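Local coordinates for protein LpxE (Aquifex aeolicus, PDB 6EBU) that probably removes the 1-phosphate group from lipid A, as a membrane-embedded phosphatase of the PAP2 superfamily, at residues F19-N24 / L91-N95; L40-L46 / D109-A113; P85-L91 / G147-P151. The protein carries 1 engineered substitution. All coordinates share one frame; numbering follows the deposited sequence.

Contact 1 (F19-N24 / L91-N95)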
loop_
_atom_site.group_PDB
_atom_site.type_symbol
_atom_site.label_atom_id
_atom_site.label_comp_id
_atom_site.label_asym_id
_atom_site.label_seq_id
_atom_site.Cartn_x
_atom_site.Cartn_y
_atom_site.Cartn_z
ATOM N N PHE A 19 9.546 8.369 9.574
ATOM C CA PHE A 19 10.288 7.440 8.729
ATOM C C PHE A 19 11.504 6.884 9.458
ATOM O O PHE A 19 11.791 5.684 9.372
ATOM C CB PHE A 19 10.720 8.120 7.428
ATOM C CG PHE A 19 11.634 7.272 6.591
ATOM C CD1 PHE A 19 11.120 6.285 5.765
ATOM C CD2 PHE A 19 13.009 7.438 6.654
ATOM C CE1 PHE A 19 11.958 5.490 5.006
ATOM C CE2 PHE A 19 13.854 6.645 5.897
ATOM C CZ PHE A 19 13.327 5.670 5.073
ATOM N N ARG A 20 12.234 7.742 10.174
ATOM C CA ARG A 20 13.442 7.291 10.859
ATOM C C ARG A 20 13.118 6.271 11.943
ATOM O O ARG A 20 13.845 5.287 12.115
ATOM C CB ARG A 20 14.188 8.487 11.454
ATOM C CG ARG A 20 14.796 9.421 10.420
ATOM C CD ARG A 20 15.833 8.708 9.571
ATOM N NE ARG A 20 16.487 9.619 8.637
ATOM C CZ ARG A 20 17.428 9.257 7.771
ATOM N NH1 ARG A 20 17.829 7.995 7.713
ATOM N NH2 ARG A 20 17.968 10.159 6.963
ATOM N N LEU A 21 12.027 6.488 12.682
ATOM C CA LEU A 21 11.662 5.564 13.750
ATOM C C LEU A 21 11.371 4.172 13.202
ATOM O O LEU A 21 11.730 3.164 13.824
ATOM C CB LEU A 21 10.453 6.102 14.518
ATOM N N ILE A 22 10.731 4.094 12.035
ATOM C CA ILE A 22 10.405 2.799 11.449
ATOM C C ILE A 22 11.601 2.228 10.698
ATOM O O ILE A 22 11.920 1.040 10.828
ATOM C CB ILE A 22 9.175 2.930 10.533
ATOM C CG1 ILE A 22 7.931 3.263 11.359
ATOM C CG2 ILE A 22 8.974 1.656 9.723
ATOM C CD1 ILE A 22 6.717 3.592 10.526
ATOM N N ASN A 23 12.286 3.062 9.914
ATOM C CA ASN A 23 13.353 2.569 9.054
ATOM C C ASN A 23 14.609 2.188 9.827
ATOM O O ASN A 23 15.460 1.473 9.284
ATOM C CB ASN A 23 13.692 3.617 7.994
ATOM C CG ASN A 23 14.654 3.097 6.954
ATOM O OD1 ASN A 23 15.842 3.423 6.974
ATOM N ND2 ASN A 23 14.151 2.271 6.044
ATOM N N ASN A 24 14.751 2.639 11.073
ATOM C CA ASN A 24 15.925 2.301 11.869
ATOM C C ASN A 24 15.687 1.157 12.846
ATOM O O ASN A 24 16.658 0.538 13.294
ATOM C CB ASN A 24 16.417 3.531 12.641
ATOM C CG ASN A 24 16.930 4.628 11.723
ATOM O OD1 ASN A 24 17.517 4.355 10.675
ATOM N ND2 ASN A 24 16.709 5.877 12.116
ATOM N N LEU A 91 16.849 11.488 1.610
ATOM C CA LEU A 91 17.506 11.327 2.896
ATOM C C LEU A 91 18.834 10.596 2.748
ATOM O O LEU A 91 19.105 9.943 1.737
ATOM C CB LEU A 91 16.610 10.568 3.879
ATOM C CG LEU A 91 15.272 11.216 4.231
ATOM C CD1 LEU A 91 14.613 10.466 5.378
ATOM C CD2 LEU A 91 15.457 12.684 4.578
ATOM N N GLU A 92 19.655 10.718 3.784
ATOM C CA GLU A 92 20.943 10.046 3.865
ATOM C C GLU A 92 20.837 8.824 4.769
ATOM O O GLU A 92 20.032 8.789 5.703
ATOM C CB GLU A 92 22.023 10.990 4.404
ATOM C CG GLU A 92 21.925 12.427 3.914
ATOM C CD GLU A 92 22.373 12.588 2.474
ATOM O OE1 GLU A 92 21.937 13.557 1.822
ATOM O OE2 GLU A 92 23.159 11.745 1.993
ATOM N N ASP A 93 21.666 7.820 4.479
ATOM C CA ASP A 93 21.786 6.614 5.299
ATOM C C ASP A 93 20.431 5.923 5.466
ATOM O O ASP A 93 19.949 5.681 6.576
ATOM C CB ASP A 93 22.416 6.941 6.655
ATOM C CG ASP A 93 23.877 7.316 6.537
ATOM O OD1 ASP A 93 24.607 6.621 5.800
ATOM O OD2 ASP A 93 24.292 8.307 7.173
ATOM N N VAL A 94 19.823 5.609 4.331
ATOM C CA VAL A 94 18.530 4.939 4.301
ATOM C C VAL A 94 18.758 3.439 4.182
ATOM O O VAL A 94 19.522 2.981 3.324
ATOM C CB VAL A 94 17.670 5.462 3.139
ATOM C CG1 VAL A 94 16.566 4.471 2.803
ATOM C CG2 VAL A 94 17.085 6.822 3.489
ATOM N N ASN A 95 18.102 2.675 5.051
ATOM C CA ASN A 95 18.149 1.219 4.980
ATOM C C ASN A 95 17.173 0.756 3.904
ATOM O O ASN A 95 15.952 0.840 4.081
ATOM C CB ASN A 95 17.822 0.613 6.341
ATOM C CG ASN A 95 18.824 1.015 7.407
ATOM O OD1 ASN A 95 19.970 0.570 7.394
ATOM N ND2 ASN A 95 18.395 1.858 8.339
#

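Contact 2 (L40-L46 / D109-A113). With BOG (octyl beta-D-glucopyranoside), chain G; BOG (octyl beta-D-glucopyranoside), chain F.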
loop_
_atom_site.group_PDB
_atom_site.type_symbol
_atom_site.label_atom_id
_atom_site.label_comp_id
_atom_site.label_asym_id
_atom_site.label_seq_id
_atom_site.Cartn_x
_atom_site.Cartn_y
_atom_site.Cartn_z
ATOM N N LEU A 40 2.758 -9.916 -1.594
ATOM C CA LEU A 40 1.324 -9.846 -1.352
ATOM C C LEU A 40 0.761 -8.442 -1.522
ATOM O O LEU A 40 -0.464 -8.286 -1.569
ATOM C CB LEU A 40 1.012 -10.362 0.048
ATOM C CG LEU A 40 1.492 -11.791 0.289
ATOM C CD1 LEU A 40 1.272 -12.194 1.743
ATOM C CD2 LEU A 40 0.803 -12.751 -0.669
ATOM N N GLY A 41 1.612 -7.426 -1.607
ATOM C CA GLY A 41 1.190 -6.080 -1.916
ATOM C C GLY A 41 1.427 -5.654 -3.346
ATOM O O GLY A 41 1.182 -4.491 -3.678
ATOM N N SER A 42 1.894 -6.556 -4.203
ATOM C CA SER A 42 2.106 -6.256 -5.611
ATOM C C SER A 42 0.878 -6.643 -6.434
ATOM O O SER A 42 -0.035 -7.325 -5.963
ATOM C CB SER A 42 3.340 -6.989 -6.131
ATOM O OG SER A 42 3.110 -8.388 -6.181
ATOM N N GLY A 43 0.865 -6.196 -7.689
ATOM C CA GLY A 43 -0.212 -6.553 -8.591
ATOM C C GLY A 43 -0.231 -8.009 -9.002
ATOM O O GLY A 43 -1.196 -8.441 -9.641
ATOM N N TYR A 44 0.803 -8.774 -8.650
ATOM C CA TYR A 44 0.870 -10.181 -9.021
ATOM C C TYR A 44 -0.088 -11.055 -8.223
ATOM O O TYR A 44 -0.260 -12.227 -8.571
ATOM C CB TYR A 44 2.298 -10.698 -8.853
ATOM C CG TYR A 44 3.292 -10.029 -9.767
ATOM C CD1 TYR A 44 3.278 -10.274 -11.134
ATOM C CD2 TYR A 44 4.241 -9.147 -9.266
ATOM C CE1 TYR A 44 4.186 -9.662 -11.976
ATOM C CE2 TYR A 44 5.152 -8.531 -10.099
ATOM C CZ TYR A 44 5.119 -8.791 -11.453
ATOM O OH TYR A 44 6.026 -8.178 -12.287
ATOM N N VAL A 45 -0.706 -10.527 -7.163
ATOM C CA VAL A 45 -1.735 -11.275 -6.448
ATOM C C VAL A 45 -3.128 -11.032 -7.007
ATOM O O VAL A 45 -4.066 -11.752 -6.631
ATOM C CB VAL A 45 -1.737 -10.935 -4.943
ATOM C CG1 VAL A 45 -0.346 -11.107 -4.359
ATOM C CG2 VAL A 45 -2.249 -9.522 -4.715
ATOM N N LEU A 46 -3.294 -10.056 -7.904
ATOM C CA LEU A 46 -4.629 -9.682 -8.367
ATOM C C LEU A 46 -5.280 -10.806 -9.163
ATOM O O LEU A 46 -6.410 -11.214 -8.866
ATOM C CB LEU A 46 -4.552 -8.403 -9.202
ATOM C CG LEU A 46 -4.308 -7.119 -8.410
ATOM C CD1 LEU A 46 -4.474 -5.890 -9.292
ATOM C CD2 LEU A 46 -5.249 -7.061 -7.219
ATOM N N ASP A 109 1.321 0.070 -3.594
ATOM C CA ASP A 109 1.115 -1.191 -2.886
ATOM C C ASP A 109 0.169 -1.012 -1.707
ATOM O O ASP A 109 -0.695 -1.862 -1.459
ATOM C CB ASP A 109 2.449 -1.752 -2.400
ATOM C CG ASP A 109 3.283 -2.317 -3.520
ATOM O OD1 ASP A 109 2.827 -2.280 -4.684
ATOM O OD2 ASP A 109 4.396 -2.798 -3.230
ATOM N N THR A 110 0.328 0.082 -0.962
ATOM C CA THR A 110 -0.572 0.355 0.152
ATOM C C THR A 110 -1.993 0.615 -0.338
ATOM O O THR A 110 -2.959 0.117 0.251
ATOM C CB THR A 110 -0.051 1.542 0.962
ATOM O OG1 THR A 110 1.304 1.290 1.357
ATOM C CG2 THR A 110 -0.899 1.762 2.202
ATOM N N ALA A 111 -2.137 1.379 -1.423
ATOM C CA ALA A 111 -3.464 1.682 -1.952
ATOM C C ALA A 111 -4.182 0.415 -2.407
ATOM O O ALA A 111 -5.366 0.219 -2.110
ATOM C CB ALA A 111 -3.348 2.687 -3.099
ATOM N N MET A 112 -3.477 -0.462 -3.128
ATOM C CA MET A 112 -4.083 -1.716 -3.570
ATOM C C MET A 112 -4.450 -2.598 -2.382
ATOM O O MET A 112 -5.540 -3.184 -2.346
ATOM C CB MET A 112 -3.133 -2.457 -4.514
ATOM C CG MET A 112 -3.713 -3.740 -5.100
ATOM S SD MET A 112 -2.463 -4.954 -5.584
ATOM C CE MET A 112 -1.977 -5.598 -3.985
ATOM N N ALA A 113 -3.553 -2.700 -1.398
ATOM C CA ALA A 113 -3.809 -3.559 -0.247
ATOM C C ALA A 113 -5.014 -3.075 0.549
ATOM O O ALA A 113 -5.841 -3.882 0.989
ATOM C CB ALA A 113 -2.566 -3.630 0.640
HETATM O O1 BOG G . 3.604 -4.430 -8.890
HETATM C "C1'" BOG G . 2.678 -4.336 -9.972
HETATM C "C2'" BOG G . 2.898 -5.515 -10.949
HETATM C "C3'" BOG G . 1.914 -5.394 -12.155
HETATM C "C4'" BOG G . 1.212 -6.758 -12.406
HETATM C "C5'" BOG G . -0.056 -6.535 -13.262
HETATM C "C6'" BOG G . -1.089 -7.653 -13.003
HETATM C "C7'" BOG G . -2.498 -7.089 -13.184
HETATM C "C8'" BOG G . -3.470 -8.209 -13.563
HETATM O O1 BOG F . 5.965 -1.426 -7.749
HETATM C "C1'" BOG F . 5.266 -2.371 -6.941
HETATM C "C2'" BOG F . 6.104 -3.663 -6.826
HETATM C "C3'" BOG F . 5.789 -4.375 -5.473
HETATM C "C4'" BOG F . 7.111 -4.718 -4.733
HETATM C "C5'" BOG F . 8.099 -3.534 -4.843
HETATM C "C6'" BOG F . 9.515 -3.999 -4.445
HETATM C "C7'" BOG F . 10.171 -4.741 -5.608
HETATM C "C8'" BOG F . 10.425 -3.765 -6.759
#

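Contact 3 (P85-L91 / G147-P151). With SO4 (sulfate ion), chain B.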
loop_
_atom_site.group_PDB
_atom_site.type_symbol
_atom_site.label_atom_id
_atom_site.label_comp_id
_atom_site.label_asym_id
_atom_site.label_seq_id
_atom_site.Cartn_x
_atom_site.Cartn_y
_atom_site.Cartn_z
ATOM N N PRO A 85 10.572 12.339 -4.766
ATOM C CA PRO A 85 11.686 11.425 -4.507
ATOM C C PRO A 85 11.386 10.502 -3.338
ATOM O O PRO A 85 10.733 10.880 -2.363
ATOM C CB PRO A 85 12.847 12.374 -4.178
ATOM C CG PRO A 85 12.167 13.576 -3.591
ATOM C CD PRO A 85 10.881 13.721 -4.361
ATOM N N ARG A 86 11.867 9.272 -3.456
ATOM C CA ARG A 86 11.748 8.301 -2.383
ATOM C C ARG A 86 12.801 8.586 -1.317
ATOM O O ARG A 86 13.690 9.417 -1.516
ATOM C CB ARG A 86 11.865 6.892 -2.961
ATOM C CG ARG A 86 10.671 6.485 -3.818
ATOM C CD ARG A 86 10.868 5.120 -4.442
ATOM N NE ARG A 86 9.753 4.733 -5.303
ATOM C CZ ARG A 86 8.748 3.943 -4.937
ATOM N NH1 ARG A 86 8.697 3.433 -3.712
ATOM N NH2 ARG A 86 7.789 3.657 -5.806
ATOM N N PRO A 87 12.713 7.928 -0.153
ATOM C CA PRO A 87 13.686 8.202 0.919
ATOM C C PRO A 87 15.144 8.037 0.522
ATOM O O PRO A 87 15.996 8.761 1.051
ATOM C CB PRO A 87 13.284 7.195 2.003
ATOM C CG PRO A 87 11.816 7.050 1.822
ATOM C CD PRO A 87 11.585 7.111 0.336
ATOM N N ALA A 88 15.467 7.109 -0.380
ATOM C CA ALA A 88 16.862 6.916 -0.760
ATOM C C ALA A 88 17.437 8.119 -1.497
ATOM O O ALA A 88 18.661 8.281 -1.533
ATOM C CB ALA A 88 17.014 5.662 -1.622
ATOM N N ILE A 89 16.588 8.957 -2.083
ATOM C CA ILE A 89 17.046 10.163 -2.764
ATOM C C ILE A 89 17.066 11.358 -1.821
ATOM O O ILE A 89 18.051 12.097 -1.754
ATOM C CB ILE A 89 16.160 10.440 -4.000
ATOM C CG1 ILE A 89 16.259 9.291 -5.006
ATOM C CG2 ILE A 89 16.544 11.760 -4.650
ATOM C CD1 ILE A 89 17.636 9.107 -5.599
ATOM N N LEU A 90 15.984 11.558 -1.066
ATOM C CA LEU A 90 15.871 12.754 -0.237
ATOM C C LEU A 90 16.751 12.667 1.003
ATOM O O LEU A 90 17.342 13.671 1.420
ATOM C CB LEU A 90 14.412 12.976 0.161
ATOM C CG LEU A 90 14.064 14.365 0.701
ATOM C CD1 LEU A 90 13.983 15.380 -0.432
ATOM C CD2 LEU A 90 12.762 14.327 1.487
ATOM N N LEU A 91 16.849 11.488 1.610
ATOM C CA LEU A 91 17.506 11.327 2.896
ATOM C C LEU A 91 18.834 10.596 2.748
ATOM O O LEU A 91 19.105 9.943 1.737
ATOM C CB LEU A 91 16.610 10.568 3.879
ATOM C CG LEU A 91 15.272 11.216 4.231
ATOM C CD1 LEU A 91 14.613 10.466 5.378
ATOM C CD2 LEU A 91 15.457 12.684 4.578
ATOM N N GLY A 147 12.388 1.197 3.202
ATOM C CA GLY A 147 13.058 2.427 2.836
ATOM C C GLY A 147 12.655 3.006 1.499
ATOM O O GLY A 147 13.360 3.875 0.979
ATOM N N VAL A 148 11.534 2.561 0.927
ATOM C CA VAL A 148 11.115 3.027 -0.391
ATOM C C VAL A 148 9.956 4.012 -0.332
ATOM O O VAL A 148 9.580 4.565 -1.377
ATOM C CB VAL A 148 10.742 1.842 -1.309
ATOM C CG1 VAL A 148 11.922 0.891 -1.447
ATOM C CG2 VAL A 148 9.514 1.114 -0.777
ATOM N N HIS A 149 9.380 4.252 0.842
ATOM C CA HIS A 149 8.269 5.181 0.966
ATOM C C HIS A 149 8.384 5.945 2.276
ATOM O O HIS A 149 9.028 5.497 3.230
ATOM C CB HIS A 149 6.911 4.465 0.896
ATOM C CG HIS A 149 6.449 4.173 -0.498
ATOM N ND1 HIS A 149 6.130 5.163 -1.403
ATOM C CD2 HIS A 149 6.244 2.997 -1.141
ATOM C CE1 HIS A 149 5.753 4.612 -2.542
ATOM N NE2 HIS A 149 5.815 3.300 -2.411
ATOM N N PHE A 150 7.755 7.120 2.300
ATOM C CA PHE A 150 7.563 7.943 3.481
ATOM C C PHE A 150 6.208 7.649 4.106
ATOM O O PHE A 150 5.296 7.163 3.432
ATOM C CB PHE A 150 7.643 9.423 3.115
ATOM C CG PHE A 150 8.988 9.863 2.620
ATOM C CD1 PHE A 150 10.018 10.122 3.508
ATOM C CD2 PHE A 150 9.216 10.040 1.265
ATOM C CE1 PHE A 150 11.257 10.541 3.051
ATOM C CE2 PHE A 150 10.451 10.459 0.804
ATOM C CZ PHE A 150 11.471 10.710 1.700
ATOM N N PRO A 151 6.049 7.929 5.402
ATOM C CA PRO A 151 4.726 7.772 6.030
ATOM C C PRO A 151 3.617 8.542 5.334
ATOM O O PRO A 151 2.461 8.103 5.363
ATOM C CB PRO A 151 4.964 8.287 7.454
ATOM C CG PRO A 151 6.399 7.977 7.709
ATOM C CD PRO A 151 7.106 8.184 6.397
HETATM S S SO4 B . 4.812 1.638 -5.024
HETATM O O1 SO4 B . 4.778 1.080 -3.674
HETATM O O2 SO4 B . 6.178 1.606 -5.532
HETATM O O3 SO4 B . 4.339 3.019 -4.976
HETATM O O4 SO4 B . 3.947 0.854 -5.900
HETATM O O HOH W 1 13.927 4.977 -1.486
#

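Contact 1 (F19-N24 / L91-N95)
Glu92 O is gripped end-on by both terminal nitrogens of Arg20. Arg20 NH2 approaches Glu92 O at 2.8 Å on a lone pair, and Arg20 NH1 binds the same oxygen at 3.1 Å; the oxygen lies within a few degrees of the guanidinium plane. NH1 adds a weak bond to Asp93 O. An arginine suits the place because its flat end can serve two successive carbonyls at its edge while one face rests on Leu91 CD1. The chain bends at chi2 (-62°) to bring that end across.

One turn on, Asn23 reads the backbone of Asn95 with both ends of its amide. Asn23 ND2 donates almost straight to Asn95 O (3.0 Å, 171°), and Asn23 OD1 accepts from Asn95 N (3.1 Å) on a lone pair. Asn95 ND2 also reaches Asn23 OD1, but from above its carbonyl plane. On the inner side of these grips Phe19 CD2 meets Leu91 CD1 at 3.7 Å, and Phe19 CE2 meets Val94 CG2. By these side-chain-to-backbone bonds the loop following helix 87-90, inside the PAP2 region, is fastened to the N-terminal helix 13-24.

Contact 2 (L40-L46 / D109-A113)
Two oxygens, both acceptors, face each other here: Gly41 O stands 2.9 Å from Asp109 OD1 with no hydrogen bond between them. The aspartate occupies the last position of the PSGH signature of PAP2 phosphatases, normally a histidine, so it is probably the engineered substitution. Nearby, Asp109 CA offers a C-H to Gly41 O, 3.4 Å away. The backbones come close at this point, Gly41 CA lying 5.0 Å from Asp109 CA, and glycine brings no side chain into the approach; even a beta carbon would already stand at contact distance from Asp109 CB.

Met112 supplies most of the remaining contact. With CG anti to the backbone N (chi1 -176°) the side chain runs out from its helix, and a bend at chi3 (76°) sets the methyl beneath the turn. Met112 CE lies 3.3 Å from Ser42 O and 3.4 Å from Gly41 O. Leu46 CD2 passes Met112 SD at 3.9 Å, and Val45 CG2 touches Met112 CE. A slender, flexible methionine can thread between backbone carbonyls and aliphatic groups in this way. Ser42 OG turns instead to Tyr39 O, while detergent chains line the turn, one running over a face of the Tyr44 ring and another against Ser42 CB and Asp109.

The turn between helices 28-37 and 46-56 thus leans on helix 108-121, which itself packs against helix 61-82 through Ile68 and Glu71, against helix 126-145 through Tyr135 and Ile139, and against helix 151-170 through Val154 and Ala158.

Contact 3 (P85-L91 / G147-P151)
Arg86 and His149 converge on one sulfate ion. Arg86 NH2 donates to sulfate O2 at 2.6 Å, and His149 NE2 donates to sulfate O1 at 2.8 Å; the sulfur lies in the plane of both groups, at their edges. The two planes are turned 55° apart, with Arg86 NH1 above one face of the imidazole, toward its rim. Lys79, Gly108 N and Arg143 complete the grip on the anion.

A second layer fixes these groups. Arg86 NH1 bonds to Val148 O at 2.7 Å, coming from above that carbonyl plane, and Arg86 NE is held by Trp102 O. The arginine chain, extended from CG to NE, carries the guanidinium out to the anion while passing along Val148 O. His149 ND1 is weakly bonded to Asp153. A lysine in place of Arg86 would probably be unable to hold the sulfate, Val148 O and Trp102 O together, leaving at least one of them without its mate.

Further out, the rigid ring of Pro87 lies flat-on to Phe150: Pro87 CG sits 3.6 Å from the centroid of the Phe150 ring, 9° off its normal, a CH-pi contact. Pro85 O meets the ring edge at Phe150 CE2 (3.2 Å), and Leu90 CD2 touches CZ. Gly147, whose positive phi ends helix 126-145 in a Schellman motif, is bridged by a water from its O to Ala88 N.

Arg86, with Lys79, fits the KX6RP signature, and Arg143, His149 and Asp153 fit RX5HX3D; in PAP2 relatives that histidine attacks the phosphate, so the sulfate probably marks the phosphate site.

In the fold
From the N terminus, the chain lays down helix 13-24, the turn 40-46 and the segment 85-91 in order, then meets them again in the same order. Contact 1 closes the first loop when 91-95 returns to helix 13-24; contact 2 closes the next as helix 108-121 comes back to 40-46; contact 3 closes the last when 147-151 reaches 85-91. Every pair of contacts crosses and none nests. Contacts 1 and 3 share Leu91 and touch through Phe19 and Pro87, uniting the N-terminal helix with the residues around helix 87-90 and the loop before helix 151-170 at one end of the bundle. Contact 2 lies nearer the chain's centre and ties the turn before helix 46-56 to helix 108-121.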